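Putative short-chain dehydrogenase/reductase (Burkholderia xenovorans, PDB 5K9Z) probably catalyses the reversible oxidation of alcohols to carbonyl compounds with NAD or NADP as hydride carrier, although its substrate is not known. Local coordinates at residues T31-A36 with R57-A62; A96-A101 with H114-V119; S140-S145 with Y234-D239; S145-A150 with S163-V168. One frame throughout, in Å; residues are numbered along the deposited sequence. Where two conformers were deposited one is given.

Interaction 1: T31-A36 with R57-A62; sequences TARLMA and RELRDA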
loop_
_atom_site.group_PDB
_atom_site.type_symbol
_atom_site.label_atom_id
_atom_site.label_comp_id
_atom_site.label_asym_id
_atom_site.label_seq_id
_atom_site.Cartn_x
_atom_site.Cartn_y
_atom_site.Cartn_z
ATOM N N THR C 31 2.108 2.958 -26.358
ATOM C CA THR C 31 2.407 1.535 -26.223
ATOM C C THR C 31 2.392 0.840 -27.576
ATOM O O THR C 31 3.269 0.020 -27.869
ATOM C CB THR C 31 1.404 0.868 -25.273
ATOM O OG1 THR C 31 1.428 1.524 -23.999
ATOM C CG2 THR C 31 1.742 -0.626 -25.075
ATOM N N ALA C 32 1.392 1.136 -28.405
ATOM C CA ALA C 32 1.368 0.581 -29.754
ATOM C C ALA C 32 2.629 0.961 -30.521
ATOM O O ALA C 32 3.255 0.111 -31.164
ATOM C CB ALA C 32 0.121 1.055 -30.504
ATOM N N ARG C 33 3.022 2.238 -30.462
ATOM C CA ARG C 33 4.235 2.675 -31.146
ATOM C C ARG C 33 5.459 1.921 -30.636
ATOM O O ARG C 33 6.272 1.430 -31.425
ATOM C CB ARG C 33 4.455 4.179 -30.963
ATOM C CG ARG C 33 3.480 5.054 -31.688
ATOM C CD ARG C 33 3.865 6.528 -31.581
ATOM N NE ARG C 33 2.677 7.337 -31.318
ATOM C CZ ARG C 33 2.013 8.018 -32.245
ATOM N NH1 ARG C 33 0.932 8.717 -31.910
ATOM N NH2 ARG C 33 2.429 8.000 -33.507
ATOM N N LEU C 34 5.630 1.847 -29.314
ATOM C CA LEU C 34 6.861 1.259 -28.794
ATOM C C LEU C 34 6.908 -0.238 -29.067
ATOM O O LEU C 34 7.964 -0.775 -29.418
ATOM C CB LEU C 34 7.012 1.538 -27.301
ATOM C CG LEU C 34 8.322 1.003 -26.694
ATOM C CD1 LEU C 34 9.539 1.546 -27.423
ATOM C CD2 LEU C 34 8.410 1.318 -25.206
ATOM N N MET C 35 5.781 -0.927 -28.919
ATOM C CA MET C 35 5.772 -2.364 -29.193
ATOM C C MET C 35 6.066 -2.648 -30.663
ATOM O O MET C 35 6.794 -3.596 -30.985
ATOM C CB MET C 35 4.441 -2.972 -28.771
ATOM C CG MET C 35 4.281 -3.026 -27.250
ATOM S SD MET C 35 2.816 -3.962 -26.759
ATOM C CE MET C 35 3.139 -4.180 -25.010
ATOM N N ALA C 36 5.535 -1.819 -31.567
ATOM C CA ALA C 36 5.880 -1.947 -32.981
ATOM C C ALA C 36 7.370 -1.712 -33.203
ATOM O O ALA C 36 8.021 -2.447 -33.951
ATOM C CB ALA C 36 5.049 -0.972 -33.818
ATOM N N ARG C 57 -1.777 3.075 -40.118
ATOM C CA ARG C 57 -1.021 3.409 -41.320
ATOM C C ARG C 57 0.402 3.835 -40.982
ATOM O O ARG C 57 1.329 3.559 -41.749
ATOM C CB ARG C 57 -1.737 4.507 -42.112
ATOM C CG ARG C 57 -2.926 4.004 -42.915
ATOM C CD ARG C 57 -3.512 5.071 -43.849
ATOM N NE ARG C 57 -4.382 6.018 -43.153
ATOM C CZ ARG C 57 -4.112 7.310 -42.989
ATOM N NH1 ARG C 57 -2.996 7.830 -43.482
ATOM N NH2 ARG C 57 -4.965 8.088 -42.333
ATOM N N GLU C 58 0.595 4.496 -39.840
ATOM C CA GLU C 58 1.924 4.973 -39.468
ATOM C C GLU C 58 2.852 3.820 -39.091
ATOM O O GLU C 58 4.032 3.819 -39.454
ATOM C CB GLU C 58 1.805 5.972 -38.319
ATOM C CG GLU C 58 3.127 6.413 -37.725
ATOM C CD GLU C 58 2.949 7.397 -36.580
ATOM O OE1 GLU C 58 2.097 8.304 -36.710
ATOM O OE2 GLU C 58 3.653 7.256 -35.550
ATOM N N LEU C 59 2.345 2.835 -38.370
ATOM C CA LEU C 59 3.184 1.770 -37.839
ATOM C C LEU C 59 3.305 0.620 -38.826
ATOM O O LEU C 59 2.324 0.216 -39.454
ATOM C CB LEU C 59 2.619 1.264 -36.507
ATOM C CG LEU C 59 2.456 2.351 -35.449
ATOM C CD1 LEU C 59 1.879 1.771 -34.162
ATOM C CD2 LEU C 59 3.813 3.028 -35.192
ATOM N N ARG C 60 4.515 0.082 -38.948
ATOM C CA ARG C 60 4.722 -1.070 -39.815
ATOM C C ARG C 60 4.019 -2.288 -39.231
ATOM O O ARG C 60 4.178 -2.599 -38.046
ATOM C CB ARG C 60 6.216 -1.352 -39.983
ATOM N N ASP C 61 3.229 -2.965 -40.065
ATOM C CA ASP C 61 2.562 -4.221 -39.729
ATOM C C ASP C 61 1.488 -4.067 -38.656
ATOM O O ASP C 61 1.101 -5.054 -38.026
ATOM C CB ASP C 61 3.568 -5.297 -39.291
ATOM C CG ASP C 61 4.522 -5.690 -40.396
ATOM O OD1 ASP C 61 4.057 -5.936 -41.534
ATOM O OD2 ASP C 61 5.739 -5.749 -40.125
ATOM N N ALA C 62 0.970 -2.864 -38.445
ATOM C CA ALA C 62 -0.121 -2.649 -37.509
ATOM C C ALA C 62 -1.454 -2.595 -38.253
ATOM O O ALA C 62 -1.520 -2.214 -39.427
ATOM C CB ALA C 62 0.087 -1.353 -36.722
#
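Leu-59 is the apolar centre of this contact, its isobutyl group pressed against helix 26-37 between Ala-32, Arg-33 and Ala-36. A chi1 of -57° directs CG at the helix, and the fork beyond it puts the two methyls at different points. CD1 approaches the backbone, 3.7 Å from Ala-32 O, and also meets two alanine methyls one helical turn apart, at 4.1 Å from Ala-32 CB and 4.2 Å from Ala-36 CB. CD2 turns to Arg-33 and lies 4.1 Å from Arg-33 CG, where the two side chains run at about a right angle. Small residues at positions 32 and 36 thus let the leucine come close to the helix backbone. The contact belongs to the first half of the Rossmann fold, where helix 26-37 and helix 49-58 lie on one side of the parallel sheet and are joined through strand 41-46. Ala-32 also packs on Val-42 and Leu-44 of that strand, so Leu-59 extends an apolar layer that begins on the sheet. Toward the surface, the long chain of Arg-33 bends at chi3 (-137°) and brings NH2 to the Glu-58 carboxylate, which is held out on an extended chain at the end of helix 49-58. This salt bridge is modelled with NH2 2.5 Å from Glu-58 OE2, an unusually short separation whose exact value is doubtful; the guanidinium and carboxylate planes are 36° apart. Leu-59 is the first residue past the helix, and from it a type II turn runs to Ala-62, whose side chain packs on Leu-44.

Interaction 2: A96-A101 with H114-V119; sequences AGFVGA and HATLGV
Ala-96, which packs on Val-119, belongs to the Asn-Asn-Ala-Gly motif that begins at the end of the fourth strand of short-chain dehydrogenases, and the segment after it runs along helix 110-138. The methyl of Ala-96 lies 3.9 Å from Val-119 CG1, and the same branch continues to Phe-98, with CG1 3.7 Å from CD2 of the ring. Val-119 CG2 lies over the ring face in a CH-pi contact, 4.1 Å from the centroid and 13° off its normal. Gly-100 N is set against the opposite face near the rim, while Thr-116 CA meets the ring edge, 3.9 Å from CE2. The aromatic group is therefore sandwiched between its own loop and the helix. Thr-116 has OG1 beside its backbone N (chi1 -59°) and receives a bond from Ala-101 N at 2.8 Å and 160°. The hydroxyl also bonds to Ala-112 O one turn earlier; since that carbonyl can only accept, OG1 links the helix to the start of strand 100-102. Its other branch, CG2, is 3.4 Å from Val-99 O. Gly-100, with a positive phi and no side chain, brings its CA to 3.5 Å from Thr-116 OG1. Phe-272 of the second subunit packs on Phe-98 and Thr-116, and Gly-100 and Ala-101 pair antiparallel with a strand of that subunit, forming an intersubunit sheet on strand 100-102, which follows the Asn-Asn-Ala-Gly motif of short-chain dehydrogenases.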
loop_
_atom_site.group_PDB
_atom_site.type_symbol
_atom_site.label_atom_id
_atom_site.label_comp_id
_atom_site.label_asym_id
_atom_site.label_seq_id
_atom_site.Cartn_x
_atom_site.Cartn_y
_atom_site.Cartn_z
ATOM N N ALA C 96 -7.455 1.948 -21.135
ATOM C CA ALA C 96 -8.514 2.887 -21.492
ATOM C C ALA C 96 -8.133 4.270 -20.994
ATOM O O ALA C 96 -7.754 4.429 -19.830
ATOM C CB ALA C 96 -9.868 2.469 -20.907
ATOM N N GLY C 97 -8.182 5.250 -21.894
ATOM C CA GLY C 97 -8.026 6.647 -21.535
ATOM C C GLY C 97 -9.376 7.198 -21.142
ATOM O O GLY C 97 -10.056 7.830 -21.956
ATOM N N PHE C 98 -9.800 6.916 -19.914
ATOM C CA PHE C 98 -11.197 7.099 -19.538
ATOM C C PHE C 98 -11.268 7.270 -18.028
ATOM O O PHE C 98 -10.564 6.571 -17.299
ATOM C CB PHE C 98 -12.043 5.896 -19.982
ATOM C CG PHE C 98 -13.501 6.011 -19.627
ATOM C CD1 PHE C 98 -14.386 6.669 -20.469
ATOM C CD2 PHE C 98 -13.990 5.466 -18.449
ATOM C CE1 PHE C 98 -15.748 6.764 -20.150
ATOM C CE2 PHE C 98 -15.343 5.574 -18.120
ATOM C CZ PHE C 98 -16.217 6.221 -18.964
ATOM N N VAL C 99 -12.111 8.194 -17.564
ATOM C CA VAL C 99 -12.247 8.481 -16.138
ATOM C C VAL C 99 -13.660 8.198 -15.638
ATOM O O VAL C 99 -13.846 7.493 -14.633
ATOM C CB VAL C 99 -11.839 9.940 -15.814
ATOM C CG1 VAL C 99 -11.979 10.204 -14.317
ATOM C CG2 VAL C 99 -10.418 10.201 -16.266
ATOM N N GLY C 100 -14.662 8.799 -16.280
ATOM C CA GLY C 100 -16.058 8.533 -15.951
ATOM C C GLY C 100 -16.585 9.406 -14.821
ATOM O O GLY C 100 -16.369 10.633 -14.803
ATOM N N ALA C 101 -17.278 8.777 -13.879
ATOM C CA ALA C 101 -17.986 9.524 -12.850
ATOM C C ALA C 101 -17.021 10.216 -11.900
ATOM O O ALA C 101 -15.996 9.653 -11.498
ATOM C CB ALA C 101 -18.899 8.585 -12.066
ATOM N N HIS C 114 -22.238 2.542 -13.126
ATOM C CA HIS C 114 -22.161 1.385 -14.016
ATOM C C HIS C 114 -21.426 1.697 -15.314
ATOM O O HIS C 114 -20.677 0.851 -15.815
ATOM C CB HIS C 114 -23.565 0.838 -14.325
ATOM C CG HIS C 114 -24.193 0.128 -13.166
ATOM N ND1 HIS C 114 -25.447 0.440 -12.692
ATOM C CD2 HIS C 114 -23.701 -0.818 -12.332
ATOM C CE1 HIS C 114 -25.725 -0.322 -11.649
ATOM N NE2 HIS C 114 -24.677 -1.086 -11.403
ATOM N N ALA C 115 -21.658 2.877 -15.904
ATOM C CA ALA C 115 -20.920 3.243 -17.110
ATOM C C ALA C 115 -19.414 3.276 -16.853
ATOM O O ALA C 115 -18.626 2.833 -17.699
ATOM C CB ALA C 115 -21.386 4.600 -17.639
ATOM N N THR C 116 -18.995 3.818 -15.705
ATOM C CA THR C 116 -17.567 3.897 -15.399
ATOM C C THR C 116 -16.969 2.504 -15.256
ATOM O O THR C 116 -15.955 2.183 -15.884
ATOM C CB THR C 116 -17.330 4.708 -14.122
ATOM O OG1 THR C 116 -17.865 6.026 -14.275
ATOM C CG2 THR C 116 -15.801 4.820 -13.807
ATOM N N LEU C 117 -17.620 1.646 -14.461
ATOM C CA LEU C 117 -17.110 0.295 -14.226
ATOM C C LEU C 117 -17.172 -0.570 -15.485
ATOM O O LEU C 117 -16.358 -1.487 -15.638
ATOM C CB LEU C 117 -17.877 -0.351 -13.071
ATOM C CG LEU C 117 -17.290 -0.168 -11.654
ATOM C CD1 LEU C 117 -16.971 1.269 -11.320
ATOM C CD2 LEU C 117 -18.269 -0.719 -10.631
ATOM N N GLY C 118 -18.104 -0.277 -16.404
ATOM C CA GLY C 118 -18.182 -1.042 -17.641
ATOM C C GLY C 118 -16.912 -0.932 -18.460
ATOM O O GLY C 118 -16.410 -1.931 -18.988
ATOM N N VAL C 119 -16.343 0.274 -18.523
ATOM C CA VAL C 119 -15.100 0.501 -19.245
ATOM C C VAL C 119 -13.893 0.062 -18.406
ATOM O O VAL C 119 -13.006 -0.659 -18.884
ATOM C CB VAL C 119 -14.983 1.988 -19.646
ATOM C CG1 VAL C 119 -13.668 2.246 -20.328
ATOM C CG2 VAL C 119 -16.192 2.456 -20.528
#

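Interaction 3: S140-S145 with Y234-D239; sequences SGCILS and YLASDD
The end of helix 225-236 comes closest to strand 141-146 at Ala-236, whose CA is 6.0 Å from that of Cys-142; farther along the strand the backbones are wider apart, with 7.9 Å between the CA atoms of Leu-144 and Leu-235. This is the helix-on-sheet packing of the Rossmann fold, here over an inner strand of the parallel sheet. Cys-142 and Leu-144 alternate with Ile-143, whose side chain instead packs on helix 110-138 across the sheet. Leu-144 forks at CG: CD2 lies 3.8 Å from Leu-235 CB, and CD1 4.1 Å from the methyl of Ala-236. Cys-142 holds SG anti to its N (chi1 -176°), placing the sulfur 3.6 Å from Leu-235 O and 3.9 Å from Ala-236 CA, against the backbone of the last helical turn. That carbonyl also accepts a bond from Arg-185 NH2 of strand 184-191, a polar tie between the helix end and the sheet. Asn-187 and Val-189 of the same strand also touch Leu-235. Past Ala-236 the chain leaves the helix at Ser-237, which turns back on Tyr-234 O: this carbonyl accepts from both Ser-237 N, at 3.1 Å, and Ser-237 OG, at 2.7 Å and 19° from the carbonyl plane.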
loop_
_atom_site.group_PDB
_atom_site.type_symbol
_atom_site.label_atom_id
_atom_site.label_comp_id
_atom_site.label_asym_id
_atom_site.label_seq_id
_atom_site.Cartn_x
_atom_site.Cartn_y
_atom_site.Cartn_z
ATOM N N SER C 140 1.716 -19.948 -23.331
ATOM C CA SER C 140 2.523 -18.763 -23.063
ATOM C C SER C 140 1.688 -17.534 -23.385
ATOM O O SER C 140 0.694 -17.608 -24.113
ATOM C CB SER C 140 3.815 -18.731 -23.887
ATOM O OG SER C 140 3.499 -18.548 -25.261
ATOM N N GLY C 141 2.112 -16.413 -22.847
ATOM C CA GLY C 141 1.435 -15.157 -23.101
ATOM C C GLY C 141 1.491 -14.263 -21.884
ATOM O O GLY C 141 1.720 -14.698 -20.756
ATOM N N CYS C 142 1.210 -12.981 -22.117
ATOM C CA CYS C 142 1.350 -11.955 -21.101
ATOM C C CYS C 142 0.134 -11.046 -21.191
ATOM O O CYS C 142 -0.108 -10.448 -22.243
ATOM C CB CYS C 142 2.646 -11.164 -21.331
ATOM S SG CYS C 142 2.972 -9.971 -20.081
ATOM N N ILE C 143 -0.633 -10.943 -20.109
ATOM C CA ILE C 143 -1.815 -10.085 -20.066
ATOM C C ILE C 143 -1.524 -8.910 -19.140
ATOM O O ILE C 143 -1.215 -9.095 -17.954
ATOM C CB ILE C 143 -3.056 -10.864 -19.608
ATOM C CG1 ILE C 143 -3.298 -12.053 -20.554
ATOM C CG2 ILE C 143 -4.255 -9.961 -19.597
ATOM C CD1 ILE C 143 -4.405 -13.004 -20.100
ATOM N N LEU C 144 -1.623 -7.703 -19.677
ATOM C CA LEU C 144 -1.217 -6.501 -18.956
ATOM C C LEU C 144 -2.375 -5.520 -18.903
ATOM O O LEU C 144 -3.060 -5.307 -19.904
ATOM C CB LEU C 144 0.004 -5.847 -19.624
ATOM C CG LEU C 144 1.255 -6.718 -19.746
ATOM C CD1 LEU C 144 2.329 -6.061 -20.605
ATOM C CD2 LEU C 144 1.791 -7.020 -18.355
ATOM N N SER C 145 -2.599 -4.921 -17.735
ATOM C CA SER C 145 -3.671 -3.954 -17.562
ATOM C C SER C 145 -3.087 -2.636 -17.068
ATOM O O SER C 145 -2.246 -2.617 -16.166
ATOM C CB SER C 145 -4.729 -4.462 -16.579
ATOM O OG SER C 145 -5.303 -5.687 -17.026
ATOM N N TYR C 234 8.703 -3.644 -20.771
ATOM C CA TYR C 234 9.478 -4.402 -19.785
ATOM C C TYR C 234 8.690 -5.617 -19.284
ATOM O O TYR C 234 9.194 -6.750 -19.297
ATOM C CB TYR C 234 9.892 -3.525 -18.604
ATOM C CG TYR C 234 10.437 -4.359 -17.460
ATOM C CD1 TYR C 234 11.665 -5.011 -17.566
ATOM C CD2 TYR C 234 9.700 -4.533 -16.295
ATOM C CE1 TYR C 234 12.156 -5.800 -16.523
ATOM C CE2 TYR C 234 10.169 -5.322 -15.258
ATOM C CZ TYR C 234 11.396 -5.943 -15.371
ATOM O OH TYR C 234 11.845 -6.724 -14.329
ATOM N N LEU C 235 7.441 -5.402 -18.861
ATOM C CA LEU C 235 6.661 -6.512 -18.321
ATOM C C LEU C 235 6.373 -7.584 -19.371
ATOM O O LEU C 235 6.249 -8.766 -19.019
ATOM C CB LEU C 235 5.356 -6.009 -17.701
ATOM C CG LEU C 235 5.458 -5.248 -16.375
ATOM C CD1 LEU C 235 4.103 -4.729 -15.941
ATOM C CD2 LEU C 235 6.066 -6.116 -15.285
ATOM N N ALA C 236 6.260 -7.209 -20.652
ATOM C CA ALA C 236 6.006 -8.207 -21.692
ATOM C C ALA C 236 7.271 -8.929 -22.143
ATOM O O ALA C 236 7.176 -9.991 -22.775
ATOM C CB ALA C 236 5.342 -7.571 -22.909
ATOM N N SER C 237 8.442 -8.387 -21.830
ATOM C CA SER C 237 9.687 -8.918 -22.354
ATOM C C SER C 237 10.078 -10.190 -21.608
ATOM O O SER C 237 9.578 -10.483 -20.521
ATOM C CB SER C 237 10.806 -7.876 -22.238
ATOM O OG SER C 237 11.214 -7.702 -20.885
ATOM N N ASP C 238 10.976 -10.963 -22.217
ATOM C CA ASP C 238 11.461 -12.163 -21.550
ATOM C C ASP C 238 12.213 -11.855 -20.253
ATOM O O ASP C 238 12.290 -12.733 -19.389
ATOM C CB ASP C 238 12.360 -12.966 -22.493
ATOM C CG ASP C 238 11.586 -13.601 -23.643
ATOM O OD1 ASP C 238 10.363 -13.827 -23.500
ATOM O OD2 ASP C 238 12.206 -13.858 -24.700
ATOM N N ASP C 239 12.770 -10.641 -20.094
ATOM C CA ASP C 239 13.394 -10.266 -18.817
ATOM C C ASP C 239 12.430 -10.405 -17.644
ATOM O O ASP C 239 12.861 -10.600 -16.499
ATOM C CB ASP C 239 13.907 -8.816 -18.842
ATOM C CG ASP C 239 15.188 -8.631 -19.650
ATOM O OD1 ASP C 239 15.909 -9.625 -19.900
ATOM O OD2 ASP C 239 15.479 -7.462 -20.011
#

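Interaction 4: S145-A150 with S163-V168; sequences SVASTA and SAKHAV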
loop_
_atom_site.group_PDB
_atom_site.type_symbol
_atom_site.label_atom_id
_atom_site.label_comp_id
_atom_site.label_asym_id
_atom_site.label_seq_id
_atom_site.Cartn_x
_atom_site.Cartn_y
_atom_site.Cartn_z
ATOM N N SER C 145 -2.599 -4.921 -17.735
ATOM C CA SER C 145 -3.671 -3.954 -17.562
ATOM C C SER C 145 -3.087 -2.636 -17.068
ATOM O O SER C 145 -2.246 -2.617 -16.166
ATOM C CB SER C 145 -4.729 -4.462 -16.579
ATOM O OG SER C 145 -5.303 -5.687 -17.026
ATOM N N VAL C 146 -3.547 -1.531 -17.642
ATOM C CA VAL C 146 -3.095 -0.208 -17.210
ATOM C C VAL C 146 -4.051 0.213 -16.103
ATOM O O VAL C 146 -5.192 0.626 -16.364
ATOM C CB VAL C 146 -3.069 0.791 -18.366
ATOM C CG1 VAL C 146 -2.626 2.208 -17.873
ATOM C CG2 VAL C 146 -2.148 0.266 -19.476
ATOM N N ALA C 147 -3.607 0.053 -14.859
ATOM C CA ALA C 147 -4.442 0.481 -13.747
ATOM C C ALA C 147 -4.082 1.934 -13.462
ATOM O O ALA C 147 -4.057 2.741 -14.392
ATOM C CB ALA C 147 -4.262 -0.427 -12.527
ATOM N N SER C 148 -3.726 2.256 -12.222
ATOM C CA SER C 148 -3.462 3.628 -11.789
ATOM C C SER C 148 -3.052 3.588 -10.327
ATOM O O SER C 148 -3.390 2.649 -9.606
ATOM C CB SER C 148 -4.701 4.518 -11.941
ATOM O OG SER C 148 -4.559 5.701 -11.195
ATOM N N THR C 149 -2.379 4.657 -9.877
ATOM C CA THR C 149 -2.140 4.817 -8.448
ATOM C C THR C 149 -3.447 4.842 -7.666
ATOM O O THR C 149 -3.469 4.470 -6.484
ATOM C CB THR C 149 -1.350 6.109 -8.172
ATOM O OG1 THR C 149 -1.974 7.206 -8.840
ATOM C CG2 THR C 149 0.053 5.990 -8.682
ATOM N N ALA C 150 -4.548 5.256 -8.305
ATOM C CA ALA C 150 -5.855 5.189 -7.667
ATOM C C ALA C 150 -6.301 3.755 -7.388
ATOM O O ALA C 150 -7.233 3.551 -6.600
ATOM C CB ALA C 150 -6.895 5.908 -8.537
ATOM N N SER C 163 -12.440 2.684 -7.169
ATOM C CA SER C 163 -12.941 1.338 -6.925
ATOM C C SER C 163 -12.602 0.410 -8.089
ATOM O O SER C 163 -12.144 -0.728 -7.888
ATOM C CB SER C 163 -14.447 1.403 -6.683
ATOM O OG SER C 163 -14.986 0.152 -6.334
ATOM N N ALA C 164 -12.840 0.877 -9.316
ATOM C CA ALA C 164 -12.534 0.090 -10.510
ATOM C C ALA C 164 -11.056 -0.279 -10.567
ATOM O O ALA C 164 -10.704 -1.420 -10.877
ATOM C CB ALA C 164 -12.921 0.876 -11.763
ATOM N N LYS C 165 -10.173 0.678 -10.281
ATOM C CA LYS C 165 -8.743 0.407 -10.403
ATOM C C LYS C 165 -8.270 -0.561 -9.325
ATOM O O LYS C 165 -7.390 -1.390 -9.585
ATOM C CB LYS C 165 -7.957 1.728 -10.355
ATOM C CG LYS C 165 -8.229 2.640 -11.551
ATOM C CD LYS C 165 -7.697 2.049 -12.867
ATOM C CE LYS C 165 -7.963 2.982 -14.059
ATOM N NZ LYS C 165 -7.444 2.434 -15.344
ATOM N N HIS C 166 -8.830 -0.460 -8.102
ATOM C CA HIS C 166 -8.570 -1.468 -7.076
ATOM C C HIS C 166 -9.040 -2.841 -7.538
ATOM O O HIS C 166 -8.350 -3.844 -7.330
ATOM C CB HIS C 166 -9.266 -1.105 -5.755
ATOM C CG HIS C 166 -8.483 -0.180 -4.867
ATOM N ND1 HIS C 166 -8.345 1.168 -5.127
ATOM C CD2 HIS C 166 -7.832 -0.404 -3.697
ATOM C CE1 HIS C 166 -7.626 1.729 -4.168
ATOM N NE2 HIS C 166 -7.324 0.805 -3.277
ATOM N N ALA C 167 -10.218 -2.897 -8.163
ATOM C CA ALA C 167 -10.751 -4.157 -8.671
ATOM C C ALA C 167 -9.862 -4.754 -9.763
ATOM O O ALA C 167 -9.696 -5.982 -9.837
ATOM C CB ALA C 167 -12.187 -3.940 -9.175
ATOM N N VAL C 168 -9.295 -3.898 -10.626
ATOM C CA VAL C 168 -8.383 -4.343 -11.687
ATOM C C VAL C 168 -7.134 -4.988 -11.090
ATOM O O VAL C 168 -6.643 -6.015 -11.580
ATOM C CB VAL C 168 -8.015 -3.155 -12.601
ATOM C CG1 VAL C 168 -6.821 -3.481 -13.472
ATOM C CG2 VAL C 168 -9.231 -2.723 -13.477
#
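Lys-165 lays its aliphatic chain along the backbone of Ala-147 and ends on a carbonyl. Bent at chi2 (-67°) and extended beyond, it carries CD to 3.7 Å from Ala-147 CA, flanked by Ser-148 CB, and delivers NZ to Val-146 O at 3.1 Å. The donor lies 16° from the plane of that carbonyl. One turn on, Val-168 CG1 touches both Ser-145 CB, at 3.9 Å, and the methyl of Ala-147, at 4.1 Å. His-166 turns a ring edge to Ala-150 at the start of a short 3-10 segment, with ND1 3.0 Å from Ala-150 O; the same nitrogen is hydrogen-bonded to Thr-162 O. The loop before it is itself shaped by an ST turn, in which Ala-150 N donates to Ser-148 OG at 2.9 Å and 160°. Ser-148 packs on Tyr-161, and with Lys-165 these residues match the Ser and Tyr-x-x-x-Lys positions of short-chain dehydrogenases, consistent with a catalytic role. Ser-145 OG is held by Asn-94 ND2. The contact joins the first two elements of the beta-alpha-beta unit formed by strand 141-146, helix 159-179 and strand 184-191, with helix 110-138 alongside: Val-124 touches Ser-145, and Leu-120 touches Ala-164.

How the interactions relate
Interactions 1, 2 and 3 follow one another along the chain, and interaction 4 is nested inside the loop closed by interaction 3. Those two share Ser-145 on strand 141-146: its earlier part faces helix 225-236, its end leads to helix 159-179, and their centres are about 18 Å apart. Interactions 2 and 4 lie nearest, with centres about 11 Å apart, and touch where Leu-117 CD1 packs 4.1 Å from Ala-164 CB, joining helices 110-138 and 159-179. Interaction 1 lies about 17 Å from interaction 3, centre to centre, on helix 26-37, which packs against helix 225-236. Round one Rossmann sheet lie a surface contact, an interface contact beyond strand 91-94 and the probable active site after strand 141-146.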